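Local coordinates for protein bifunctional endo-1,4-beta-xylanase A (Neocallimastix patriciarum, PDB 2C1F) that probably cleaves the internal beta-1,4 linkages of xylan, as a family 11 endo-xylanase with the beta-jelly-roll fold of its glycoside hydrolase family, at residues 24-29 with 52-57; 45-50 with 204-209. One frame throughout, in Å; residues are numbered along the deposited sequence.

Contact 1 of 2, residues 24-29 with 52-57; sequences WLDNTG and RGNFLA
Trp24 and Asn54 meet through side chains that both leave their strands with CG anti to the backbone N (chi1 172° and -163°), which runs the indole alongside its own chain, one face over Asp26 N, and turns its benzo edge to Asn54 and Leu56. The amide of Asn54 stands almost perpendicular to the ring, at 89°, and ND2 of Asn54 approaches CH2 of Trp24 at the ring edge, 3.5 Å away. On the same face of the sheet Leu56 supplies a methyl group, CD2, that packs 3.6 Å from CE3 of Trp24. The other face carries Leu25 and Phe55; CD1 of Leu25 touches the edge of the phenyl ring, and both side chains also rest on Val5 of strand 2-5.

Between these layers the backbones pair antiparallel. Trp24 and Leu56 form a hydrogen-bonded pair, Trp24 N to Leu56 O and Leu56 N to Trp24 O, both 2.9 Å. Asp26 N continues the ladder to Asn54 O at 3.1 Å. Beyond it the chain at 26-29 turns, and side chains and water take over. Thr28 OG1 donates to Arg52 O over 2.7 Å, arriving from above the carbonyl plane, while its methyl CG2 lies over one face of the Arg52 guanidinium. One water links the carboxylate of Asp26 to the same Arg52 carbonyl; a second donates to Thr28 OG1 and Gly29 O and accepts from Asn54 N. The carboxylate and guanidinium remain too far apart for a salt bridge, with Asp26 OD2 4.3 Å from Arg52 NH2. Pairing that passes from a regular ladder to side-chain and single-water bridges marks the frayed end of two adjacent antiparallel strands, here 19-25 and 54-62 in the larger sheet of the GH11 beta-jelly roll.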
ATOM      1  N   TRP A  24      -4.229   7.336   8.882  1.00 17.50           N
ATOM      2  CA  TRP A  24      -3.335   7.497  10.021  1.00 17.81           C
ATOM      3  C   TRP A  24      -2.397   8.662   9.786  1.00 17.63           C
ATOM      4  O   TRP A  24      -1.933   8.870   8.652  1.00 17.12           O
ATOM      5  CB  TRP A  24      -2.553   6.202  10.255  1.00 18.09           C
ATOM      6  CG  TRP A  24      -1.446   6.261  11.294  1.00 18.13           C
ATOM      7  CD1 TRP A  24      -1.552   5.972  12.620  1.00 19.08           C
ATOM      8  CD2 TRP A  24      -0.069   6.600  11.067  1.00 18.49           C
ATOM      9  NE1 TRP A  24      -0.331   6.115  13.239  1.00 19.24           N
ATOM     10  CE2 TRP A  24       0.595   6.503  12.308  1.00 19.78           C
ATOM     11  CE3 TRP A  24       0.657   7.001   9.942  1.00 18.47           C
ATOM     12  CZ2 TRP A  24       1.960   6.777  12.451  1.00 19.00           C
ATOM     13  CZ3 TRP A  24       2.006   7.268  10.080  1.00 18.97           C
ATOM     14  CH2 TRP A  24       2.646   7.156  11.323  1.00 18.99           C
ATOM     15  N   LEU A  25      -2.136   9.405  10.868  1.00 17.96           N
ATOM     16  CA  LEU A  25      -1.151  10.493  10.918  1.00 18.54           C
ATOM     17  C   LEU A  25      -0.296  10.290  12.155  1.00 19.04           C
ATOM     18  O   LEU A  25      -0.810   9.947  13.210  1.00 18.69           O
ATOM     19  CB  LEU A  25      -1.850  11.858  11.002  1.00 18.60           C
ATOM     20  CG  LEU A  25      -1.015  13.151  10.886  1.00 18.36           C
ATOM     21  CD1 LEU A  25      -0.636  13.472   9.435  1.00 17.79           C
ATOM     22  CD2 LEU A  25      -1.765  14.330  11.471  1.00 18.78           C
ATOM     23  N   ASP A  26       1.010  10.500  12.043  1.00 19.85           N
ATOM     24  CA  ASP A  26       1.877  10.398  13.207  1.00 20.23           C
ATOM     25  C   ASP A  26       1.620  11.586  14.135  1.00 20.77           C
ATOM     26  O   ASP A  26       0.848  12.486  13.791  1.00 21.17           O
ATOM     27  CB  ASP A  26       3.345  10.344  12.780  1.00 20.56           C
ATOM     28  CG  ASP A  26       4.236   9.661  13.806  1.00 21.09           C
ATOM     29  OD1 ASP A  26       3.802   9.427  14.957  1.00 21.69           O
ATOM     30  OD2 ASP A  26       5.397   9.367  13.464  1.00 25.52           O
ATOM     31  N   ASN A  27       2.258  11.585  15.309  1.00 21.03           N
ATOM     32  CA  ASN A  27       2.100  12.661  16.301  1.00 21.39           C
ATOM     33  C   ASN A  27       3.074  13.829  16.099  1.00 21.52           C
ATOM     34  O   ASN A  27       3.238  14.678  16.988  1.00 21.89           O
ATOM     35  CB  ASN A  27       2.208  12.106  17.739  1.00 21.36           C
ATOM     36  CG  ASN A  27       3.586  11.508  18.049  1.00 22.83           C
ATOM     37  OD1 ASN A  27       4.534  11.633  17.267  1.00 25.17           O
ATOM     38  ND2 ASN A  27       3.695  10.852  19.197  1.00 22.11           N
ATOM     39  N   THR A  28       3.683  13.880  14.915  1.00 21.43           N
ATOM     40  CA  THR A  28       4.704  14.869  14.569  1.00 21.10           C
ATOM     41  C   THR A  28       4.136  16.119  13.888  1.00 20.86           C
ATOM     42  O   THR A  28       4.890  17.016  13.516  1.00 21.09           O
ATOM     43  CB  THR A  28       5.752  14.235  13.633  1.00 21.14           C
ATOM     44  OG1 THR A  28       5.094  13.661  12.501  1.00 20.31           O
ATOM     45  CG2 THR A  28       6.525  13.137  14.358  1.00 21.80           C
ATOM     46  N   GLY A  29       2.815  16.175  13.723  1.00 20.63           N
ATOM     47  CA  GLY A  29       2.152  17.352  13.172  1.00 20.42           C
ATOM     48  C   GLY A  29       1.410  17.074  11.877  1.00 20.33           C
ATOM     49  O   GLY A  29       1.380  15.943  11.374  1.00 20.06           O
ATOM     50  N   ARG A  52       9.339  15.230   9.757  1.00 19.85           N
ATOM     51  CA  ARG A  52       8.861  13.900  10.112  1.00 20.17           C
ATOM     52  C   ARG A  52       7.339  13.720   9.994  1.00 19.45           C
ATOM     53  O   ARG A  52       6.768  12.807  10.602  1.00 19.16           O
ATOM     54  CB  ARG A  52       9.351  13.495  11.504  1.00 20.24           C
ATOM     55  CG  ARG A  52      10.876  13.532  11.668  1.00 22.12           C
ATOM     56  CD  ARG A  52      11.310  13.120  13.080  1.00 23.90           C
ATOM     57  NE  ARG A  52      10.523  11.968  13.554  1.00 27.67           N
ATOM     58  CZ  ARG A  52       9.860  11.890  14.715  1.00 28.16           C
ATOM     59  NH1 ARG A  52       9.891  12.887  15.602  1.00 28.06           N
ATOM     60  NH2 ARG A  52       9.171  10.775  15.000  1.00 28.22           N
ATOM     61  N   GLY A  53       6.700  14.584   9.199  1.00 18.75           N
ATOM     62  CA  GLY A  53       5.297  14.440   8.850  1.00 18.04           C
ATOM     63  C   GLY A  53       5.098  13.142   8.097  1.00 17.23           C
ATOM     64  O   GLY A  53       5.904  12.776   7.240  1.00 16.55           O
ATOM     65  N   ASN A  54       4.023  12.438   8.428  1.00 17.05           N
ATOM     66  CA  ASN A  54       3.869  11.048   8.050  1.00 16.95           C
ATOM     67  C   ASN A  54       2.390  10.684   8.039  1.00 16.72           C
ATOM     68  O   ASN A  54       1.724  10.693   9.075  1.00 16.60           O
ATOM     69  CB  ASN A  54       4.653  10.161   9.034  1.00 17.13           C
ATOM     70  CG  ASN A  54       4.892   8.748   8.515  1.00 17.34           C
ATOM     71  OD1 ASN A  54       4.545   8.404   7.394  1.00 18.57           O
ATOM     72  ND2 ASN A  54       5.493   7.924   9.349  1.00 20.15           N
ATOM     73  N   PHE A  55       1.890  10.366   6.855  1.00 16.53           N
ATOM     74  CA  PHE A  55       0.469  10.191   6.621  1.00 16.55           C
ATOM     75  C   PHE A  55       0.233   8.966   5.756  1.00 16.43           C
ATOM     76  O   PHE A  55       1.045   8.667   4.851  1.00 16.28           O
ATOM     77  CB  PHE A  55      -0.084  11.423   5.897  1.00 16.52           C
ATOM     78  CG  PHE A  55      -1.509  11.280   5.455  1.00 16.70           C
ATOM     79  CD1 PHE A  55      -2.548  11.625   6.306  1.00 18.38           C
ATOM     80  CD2 PHE A  55      -1.815  10.798   4.189  1.00 17.56           C
ATOM     81  CE1 PHE A  55      -3.875  11.495   5.897  1.00 17.37           C
ATOM     82  CE2 PHE A  55      -3.149  10.663   3.762  1.00 16.57           C
ATOM     83  CZ  PHE A  55      -4.171  11.000   4.620  1.00 16.75           C
ATOM     84  N   LEU A  56      -0.890   8.287   6.005  1.00 16.40           N
ATOM     85  CA  LEU A  56      -1.365   7.233   5.114  1.00 17.04           C
ATOM     86  C   LEU A  56      -2.896   7.128   5.097  1.00 16.80           C
ATOM     87  O   LEU A  56      -3.568   7.426   6.079  1.00 15.86           O
ATOM     88  CB  LEU A  56      -0.721   5.887   5.478  1.00 17.28           C
ATOM     89  CG  LEU A  56      -1.193   5.239   6.779  1.00 17.50           C
ATOM     90  CD1 LEU A  56      -2.389   4.284   6.584  1.00 17.88           C
ATOM     91  CD2 LEU A  56      -0.024   4.500   7.429  1.00 18.43           C
ATOM     92  N   ALA A  57      -3.422   6.743   3.940  1.00 16.99           N
ATOM     93  CA  ALA A  57      -4.847   6.473   3.746  1.00 17.50           C
ATOM     94  C   ALA A  57      -4.954   5.273   2.807  1.00 17.77           C
ATOM     95  O   ALA A  57      -4.285   5.238   1.774  1.00 18.10           O
ATOM     96  CB  ALA A  57      -5.553   7.677   3.138  1.00 17.32           C
TER
HETATM   97  O   HOH W   1       7.132  10.389  11.622  1.00 14.48           O
HETATM   98  O   HOH W   2       2.674  13.461  11.016  1.00 14.49           O

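Contact 2 of 2, residues 45-50 with 204-209; sequences EWNAAV and QSSGVA
Two antiparallel strands of the smaller sheet in the GH11 beta-jelly roll, 42-47 and 205-218, are joined here beside the corner at Gln204, where the chain passes from one sheet to the other. Trp46 and Gly207 make the hydrogen-bonded pair: Trp46 N reaches Gly207 O at 3.1 Å, and Gly207 N returns a bond of 2.9 Å to Trp46 O. The non-hydrogen-bonded pairs on either side, Glu45 with Val208 and Asn47 with Ser206, turn their side chains to the opposite face from Trp46. There CG of Glu45 lies alongside CG2 of Val208, and one water lies within hydrogen-bonding distance of both Asn47 OD1 and Gly207 O, and may share its protons among further acceptors; the amide nitrogen of Asn47 is bound by Asn31 of the next strand.

Trp46 dominates the inner face. With CG between its backbone N and carbonyl carbon (chi1 68°), the indole folds across onto the partner strand and lies flat over the backbone of Gly207. CA of Gly207 sits 3.8 Å from the centroid of the six-membered ring of Trp46, 14° off the normal, in a CH-pi contact. The ring faces the other sheet and belongs to the core between the two.

Beyond Asn47 a bent bond runs from Ala48 N to Ser205 O (2.9 Å, 139° at the hydrogen). Ala49 then centres an inverse gamma turn, closed by Val50 N on Ala48 O. At the pyrrole edge of Trp46, Ser205 OG lies in the ring plane and accepts a weak hydrogen bond from NE1 at 3.3 Å, while the same hydroxyl is also bonded to the carbonyl oxygen of Asn92.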
ATOM      1  N   GLU A  45      -6.873  13.398   1.549  1.00 20.20           N
ATOM      2  CA  GLU A  45      -6.076  14.615   1.495  1.00 20.44           C
ATOM      3  C   GLU A  45      -5.156  14.668   2.694  1.00 19.26           C
ATOM      4  O   GLU A  45      -5.537  14.272   3.789  1.00 18.01           O
ATOM      5  CB  GLU A  45      -6.967  15.848   1.510  1.00 20.49           C
ATOM      6  CG  GLU A  45      -7.800  16.027   0.269  1.00 23.49           C
ATOM      7  CD  GLU A  45      -8.973  16.959   0.504  1.00 24.85           C
ATOM      8  OE1 GLU A  45      -8.890  17.800   1.441  1.00 30.73           O
ATOM      9  OE2 GLU A  45      -9.983  16.842  -0.229  1.00 32.39           O
ATOM     10  N   TRP A  46      -3.943  15.172   2.479  1.00 18.75           N
ATOM     11  CA  TRP A  46      -3.001  15.351   3.566  1.00 18.61           C
ATOM     12  C   TRP A  46      -2.203  16.646   3.427  1.00 18.22           C
ATOM     13  O   TRP A  46      -1.860  17.067   2.320  1.00 17.29           O
ATOM     14  CB  TRP A  46      -2.094  14.127   3.704  1.00 17.88           C
ATOM     15  CG  TRP A  46      -1.127  13.894   2.579  1.00 18.17           C
ATOM     16  CD1 TRP A  46       0.211  14.209   2.565  1.00 17.69           C
ATOM     17  CD2 TRP A  46      -1.403  13.273   1.318  1.00 17.52           C
ATOM     18  NE1 TRP A  46       0.773  13.834   1.369  1.00 17.37           N
ATOM     19  CE2 TRP A  46      -0.193  13.262   0.582  1.00 16.75           C
ATOM     20  CE3 TRP A  46      -2.555  12.735   0.734  1.00 17.16           C
ATOM     21  CZ2 TRP A  46      -0.106  12.739  -0.702  1.00 17.53           C
ATOM     22  CZ3 TRP A  46      -2.465  12.206  -0.535  1.00 18.21           C
ATOM     23  CH2 TRP A  46      -1.244  12.214  -1.248  1.00 17.62           C
ATOM     24  N   ASN A  47      -1.962  17.275   4.573  1.00 18.58           N
ATOM     25  CA  ASN A  47      -1.059  18.414   4.698  1.00 18.88           C
ATOM     26  C   ASN A  47      -0.060  18.099   5.806  1.00 18.60           C
ATOM     27  O   ASN A  47      -0.318  18.370   6.976  1.00 17.80           O
ATOM     28  CB  ASN A  47      -1.834  19.701   5.002  1.00 19.25           C
ATOM     29  CG  ASN A  47      -2.975  19.930   4.024  1.00 20.55           C
ATOM     30  OD1 ASN A  47      -2.758  20.203   2.836  1.00 21.00           O
ATOM     31  ND2 ASN A  47      -4.204  19.783   4.515  1.00 23.36           N
ATOM     32  N   ALA A  48       1.055  17.475   5.426  1.00 18.46           N
ATOM     33  CA  ALA A  48       2.063  17.031   6.395  1.00 18.79           C
ATOM     34  C   ALA A  48       3.474  17.404   5.943  1.00 18.62           C
ATOM     35  O   ALA A  48       4.430  16.677   6.229  1.00 18.02           O
ATOM     36  CB  ALA A  48       1.958  15.520   6.628  1.00 18.75           C
ATOM     37  N   ALA A  49       3.597  18.541   5.253  1.00 18.80           N
ATOM     38  CA  ALA A  49       4.903  19.058   4.815  1.00 19.04           C
ATOM     39  C   ALA A  49       5.609  19.720   5.995  1.00 19.06           C
ATOM     40  O   ALA A  49       5.920  20.911   5.980  1.00 19.57           O
ATOM     41  CB  ALA A  49       4.742  20.026   3.657  1.00 18.83           C
ATOM     42  N   VAL A  50       5.836  18.914   7.025  1.00 19.16           N
ATOM     43  CA  VAL A  50       6.517  19.325   8.239  1.00 19.41           C
ATOM     44  C   VAL A  50       7.580  18.272   8.528  1.00 19.53           C
ATOM     45  O   VAL A  50       7.546  17.177   7.960  1.00 18.67           O
ATOM     46  CB  VAL A  50       5.541  19.444   9.443  1.00 19.60           C
ATOM     47  CG1 VAL A  50       4.483  20.518   9.177  1.00 20.15           C
ATOM     48  CG2 VAL A  50       4.874  18.112   9.769  1.00 19.94           C
ATOM     49  N   GLN A 204       6.603  14.006   4.819  1.00 15.85           N
ATOM     50  CA  GLN A 204       7.026  15.406   4.704  1.00 15.85           C
ATOM     51  C   GLN A 204       6.479  16.061   3.418  1.00 15.42           C
ATOM     52  O   GLN A 204       7.157  16.829   2.728  1.00 15.44           O
ATOM     53  CB  GLN A 204       8.557  15.520   4.813  1.00 15.59           C
ATOM     54  CG  GLN A 204       9.095  14.918   6.098  1.00 16.20           C
ATOM     55  CD  GLN A 204      10.585  15.110   6.290  1.00 16.41           C
ATOM     56  OE1 GLN A 204      11.315  15.427   5.352  1.00 17.30           O
ATOM     57  NE2 GLN A 204      11.052  14.872   7.506  1.00 16.03           N
ATOM     58  N   SER A 205       5.219  15.758   3.124  1.00 15.09           N
ATOM     59  CA  SER A 205       4.579  16.237   1.913  1.00 14.50           C
ATOM     60  C   SER A 205       3.119  16.567   2.154  1.00 14.08           C
ATOM     61  O   SER A 205       2.572  16.273   3.216  1.00 13.47           O
ATOM     62  CB  SER A 205       4.701  15.192   0.799  1.00 14.69           C
ATOM     63  OG  SER A 205       4.066  13.968   1.136  1.00 14.11           O
ATOM     64  N   SER A 206       2.506  17.189   1.152  1.00 13.77           N
ATOM     65  CA  SER A 206       1.077  17.419   1.135  1.00 14.06           C
ATOM     66  C   SER A 206       0.558  17.007  -0.217  1.00 14.62           C
ATOM     67  O   SER A 206       1.280  17.106  -1.206  1.00 15.35           O
ATOM     68  CB  SER A 206       0.762  18.887   1.365  1.00 13.77           C
ATOM     69  OG  SER A 206       1.359  19.302   2.561  1.00 12.70           O
ATOM     70  N   GLY A 207      -0.690  16.564  -0.274  1.00 14.66           N
ATOM     71  CA  GLY A 207      -1.268  16.177  -1.543  1.00 15.30           C
ATOM     72  C   GLY A 207      -2.699  15.703  -1.484  1.00 15.77           C
ATOM     73  O   GLY A 207      -3.401  15.877  -0.477  1.00 15.64           O
ATOM     74  N   VAL A 208      -3.123  15.084  -2.576  1.00 16.89           N
ATOM     75  CA  VAL A 208      -4.477  14.540  -2.679  1.00 17.58           C
ATOM     76  C   VAL A 208      -4.479  13.278  -3.548  1.00 17.96           C
ATOM     77  O   VAL A 208      -3.724  13.154  -4.506  1.00 17.42           O
ATOM     78  CB  VAL A 208      -5.493  15.631  -3.186  1.00 18.43           C
ATOM     79  CG1 VAL A 208      -5.024  16.254  -4.465  1.00 20.11           C
ATOM     80  CG2 VAL A 208      -6.890  15.055  -3.376  1.00 18.60           C
ATOM     81  N   ALA A 209      -5.294  12.310  -3.158  1.00 18.22           N
ATOM     82  CA  ALA A 209      -5.492  11.111  -3.946  1.00 17.86           C
ATOM     83  C   ALA A 209      -6.992  10.886  -3.965  1.00 18.10           C
ATOM     84  O   ALA A 209      -7.593  10.537  -2.935  1.00 18.10           O
ATOM     85  CB  ALA A 209      -4.778   9.938  -3.327  1.00 17.88           C
TER
HETATM   86  O   HOH W   3      -3.710  18.618   0.577  1.00 29.95           O

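In the fold
Contacts 1 and 2 lie with their centres about 9 Å apart at one end of the sandwich, each in a different sheet. Contact 1 joins strands 19-25 and 54-62 of the larger sheet; contact 2 joins strands 42-47 and 205-218 of the smaller one. Their segments alternate along the chain, in the order 24-29, 45-50, 52-57 and 204-209, and strands 42-47 and 54-62 follow each other as the chain crosses between sheets. The layers meet in the core where Phe55 stacks on Trp46. A probable backbone hydrogen bond between Gly53 and Gln204 ties the loop before strand 54-62 to the corner before strand 205-218, so the two sheets are held together at this end.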